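Local coordinates for protein glutaredoxin 1 (Francisella tularensis subsp. tularensis, PDB 3MSZ) that probably reduces protein disulfides as a small glutaredoxin of the thioredoxin fold, and binds glutathione, at residues Lys54-Ile59 with Asp69-Gly74. Residues are numbered along the deposited sequence; the frame is centred on the assembly and turned at random.
Sequences KVIFPI and DEHIGG. With GSH (glutathione), chain D.
The imidazole of H71 has V55 over one face, the methyl CG1 of V55 lying 3.9 Å from the ring centroid and 17° off the ring normal, a CH-pi contact. H71 in turn meets the phenyl ring of F57: its NE2 sits above one face of F57, toward the rim, 3.7 Å from CZ of F57. The two ring planes are inclined at 48°, an oblique pair. Loosely, at the edge of the F57 ring, lie the carbonyl oxygen of I72 and N of G74, while CZ of F57 also packs obliquely on CA of G73 at 3.7 Å. CB of H71 points toward the loop, and with CG anti to the backbone N (chi1 178°) the imidazole extends in among V55, I56, F57 and I59. There CG2 of I59 approaches NE2 of H71 obliquely at 3.6 Å, and F66 of strand 64-67 also meets the imidazole. Strand 70-73 is an outermost strand of the four-stranded mixed sheet of the thioredoxin fold, and the loop following helix 39-50 packs beside it. A classic beta bulge, I72 and G73 facing I65, interrupts the regular pairing of this strand with 64-67. The end of the I56 side chain, CD1, comes to 3.4 Å from O of H71 and also nears O of I72. Nearer the start of the strand, one water joins the two backbones, donating to O of K54 (3.0 Å) and accepting from N of H71 (2.7 Å). At the far end of the strand, G74 takes the N-cap position of helix 75-80 and belongs to the glutathione pocket; its CA lies 3.6 Å from O2 of the bound glutathione, which is also hydrogen-bonded to the amide of F75.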
# COMPACT_ATOMS: atom_id res chain seq x y z
N LYS A 54 -4.62 7.52 10.30
CA LYS A 54 -3.37 6.86 9.86
C LYS A 54 -2.95 7.17 8.42
O LYS A 54 -1.86 6.81 7.99
CB LYS A 54 -3.45 5.32 10.02
CG LYS A 54 -3.87 4.82 11.41
CD LYS A 54 -2.90 5.26 12.50
CE LYS A 54 -3.34 4.75 13.88
NZ LYS A 54 -2.19 4.27 14.71
N VAL A 55 -3.82 7.81 7.64
CA VAL A 55 -3.47 8.08 6.24
C VAL A 55 -3.09 9.54 6.10
O VAL A 55 -3.43 10.38 6.96
CB VAL A 55 -4.59 7.67 5.24
CG1 VAL A 55 -4.83 6.15 5.27
CG2 VAL A 55 -5.90 8.47 5.48
N ILE A 56 -2.35 9.85 5.04
CA ILE A 56 -1.84 11.22 4.90
C ILE A 56 -2.61 11.98 3.84
O ILE A 56 -2.38 13.18 3.62
CB ILE A 56 -0.32 11.21 4.59
CG1 ILE A 56 -0.03 10.43 3.30
CG2 ILE A 56 0.41 10.57 5.76
CD1 ILE A 56 1.45 10.37 2.91
N PHE A 57 -3.51 11.26 3.18
CA PHE A 57 -4.45 11.84 2.26
C PHE A 57 -5.67 10.90 2.20
O PHE A 57 -5.60 9.75 2.62
CB PHE A 57 -3.81 12.10 0.88
CG PHE A 57 -3.28 10.86 0.20
CD1 PHE A 57 -1.90 10.58 0.18
CD2 PHE A 57 -4.15 9.97 -0.45
CE1 PHE A 57 -1.39 9.42 -0.46
CE2 PHE A 57 -3.66 8.83 -1.12
CZ PHE A 57 -2.28 8.54 -1.12
N PRO A 58 -6.81 11.39 1.70
CA PRO A 58 -8.00 10.54 1.73
C PRO A 58 -7.90 9.51 0.63
O PRO A 58 -7.71 9.91 -0.52
CB PRO A 58 -9.15 11.53 1.46
CG PRO A 58 -8.52 12.62 0.67
CD PRO A 58 -7.08 12.73 1.15
N ILE A 59 -7.97 8.22 0.96
CA ILE A 59 -7.71 7.19 -0.04
C ILE A 59 -8.99 6.75 -0.74
O ILE A 59 -10.07 6.78 -0.14
CB ILE A 59 -7.00 5.95 0.57
CG1 ILE A 59 -7.90 5.26 1.62
CG2 ILE A 59 -5.64 6.34 1.19
CD1 ILE A 59 -7.41 3.81 2.03
N ASP A 69 4.09 1.47 9.75
CA ASP A 69 2.87 2.14 10.24
C ASP A 69 2.67 3.56 9.68
O ASP A 69 1.69 4.24 9.99
CB ASP A 69 2.82 2.12 11.78
CG ASP A 69 2.82 0.69 12.34
OD1 ASP A 69 2.02 -0.15 11.86
OD2 ASP A 69 3.64 0.41 13.25
N GLU A 70 3.59 3.99 8.83
CA GLU A 70 3.43 5.25 8.16
C GLU A 70 2.83 5.00 6.78
O GLU A 70 3.34 4.21 5.99
CB GLU A 70 4.78 5.96 8.03
CG GLU A 70 5.33 6.55 9.34
CD GLU A 70 5.63 8.05 9.23
OE1 GLU A 70 5.88 8.52 8.09
OE2 GLU A 70 5.63 8.75 10.27
N HIS A 71 1.71 5.67 6.51
CA HIS A 71 1.06 5.63 5.21
C HIS A 71 1.98 6.25 4.14
O HIS A 71 2.36 7.40 4.25
CB HIS A 71 -0.25 6.42 5.31
CG HIS A 71 -1.02 6.51 4.03
ND1 HIS A 71 -1.10 5.47 3.12
CD2 HIS A 71 -1.78 7.51 3.52
CE1 HIS A 71 -1.85 5.84 2.09
NE2 HIS A 71 -2.29 7.07 2.32
N ILE A 72 2.33 5.49 3.11
CA ILE A 72 3.17 6.04 2.04
C ILE A 72 2.31 6.57 0.90
O ILE A 72 2.57 7.67 0.35
CB ILE A 72 4.15 4.96 1.46
CG1 ILE A 72 5.42 4.86 2.28
CG2 ILE A 72 4.55 5.32 0.02
CD1 ILE A 72 5.20 4.62 3.76
N GLY A 73 1.29 5.79 0.55
CA GLY A 73 0.43 6.13 -0.56
C GLY A 73 0.32 4.99 -1.55
O GLY A 73 0.40 3.81 -1.17
N GLY A 74 0.11 5.34 -2.82
CA GLY A 74 0.03 4.36 -3.89
C GLY A 74 1.38 4.09 -4.56
O GLY A 74 2.46 4.37 -4.01
N1 GSH D . -2.86 10.81 -9.59
CA1 GSH D . -2.74 9.42 -9.21
C1 GSH D . -4.02 8.80 -8.69
O11 GSH D . -4.66 9.34 -7.76
O12 GSH D . -4.44 7.71 -9.19
CB1 GSH D . -2.32 8.54 -10.37
CG1 GSH D . -2.13 7.21 -9.64
CD1 GSH D . -1.52 6.16 -10.47
OE1 GSH D . -0.37 6.45 -11.25
N2 GSH D . -2.16 5.01 -10.34
CA2 GSH D . -2.62 4.67 -9.01
C2 GSH D . -1.47 4.48 -8.08
O2 GSH D . -1.57 3.53 -7.02
CB2 GSH D . -3.40 3.38 -9.08
SG2 GSH D . -5.18 3.70 -9.19
N3 GSH D . -0.39 5.24 -8.33
CA3 GSH D . 0.12 6.12 -7.31
C3 GSH D . -0.95 7.00 -6.66
O31 GSH D . -2.09 7.19 -7.15
O32 GSH D . -0.74 7.57 -5.58
O HOH W 1 0.98 7.62 8.27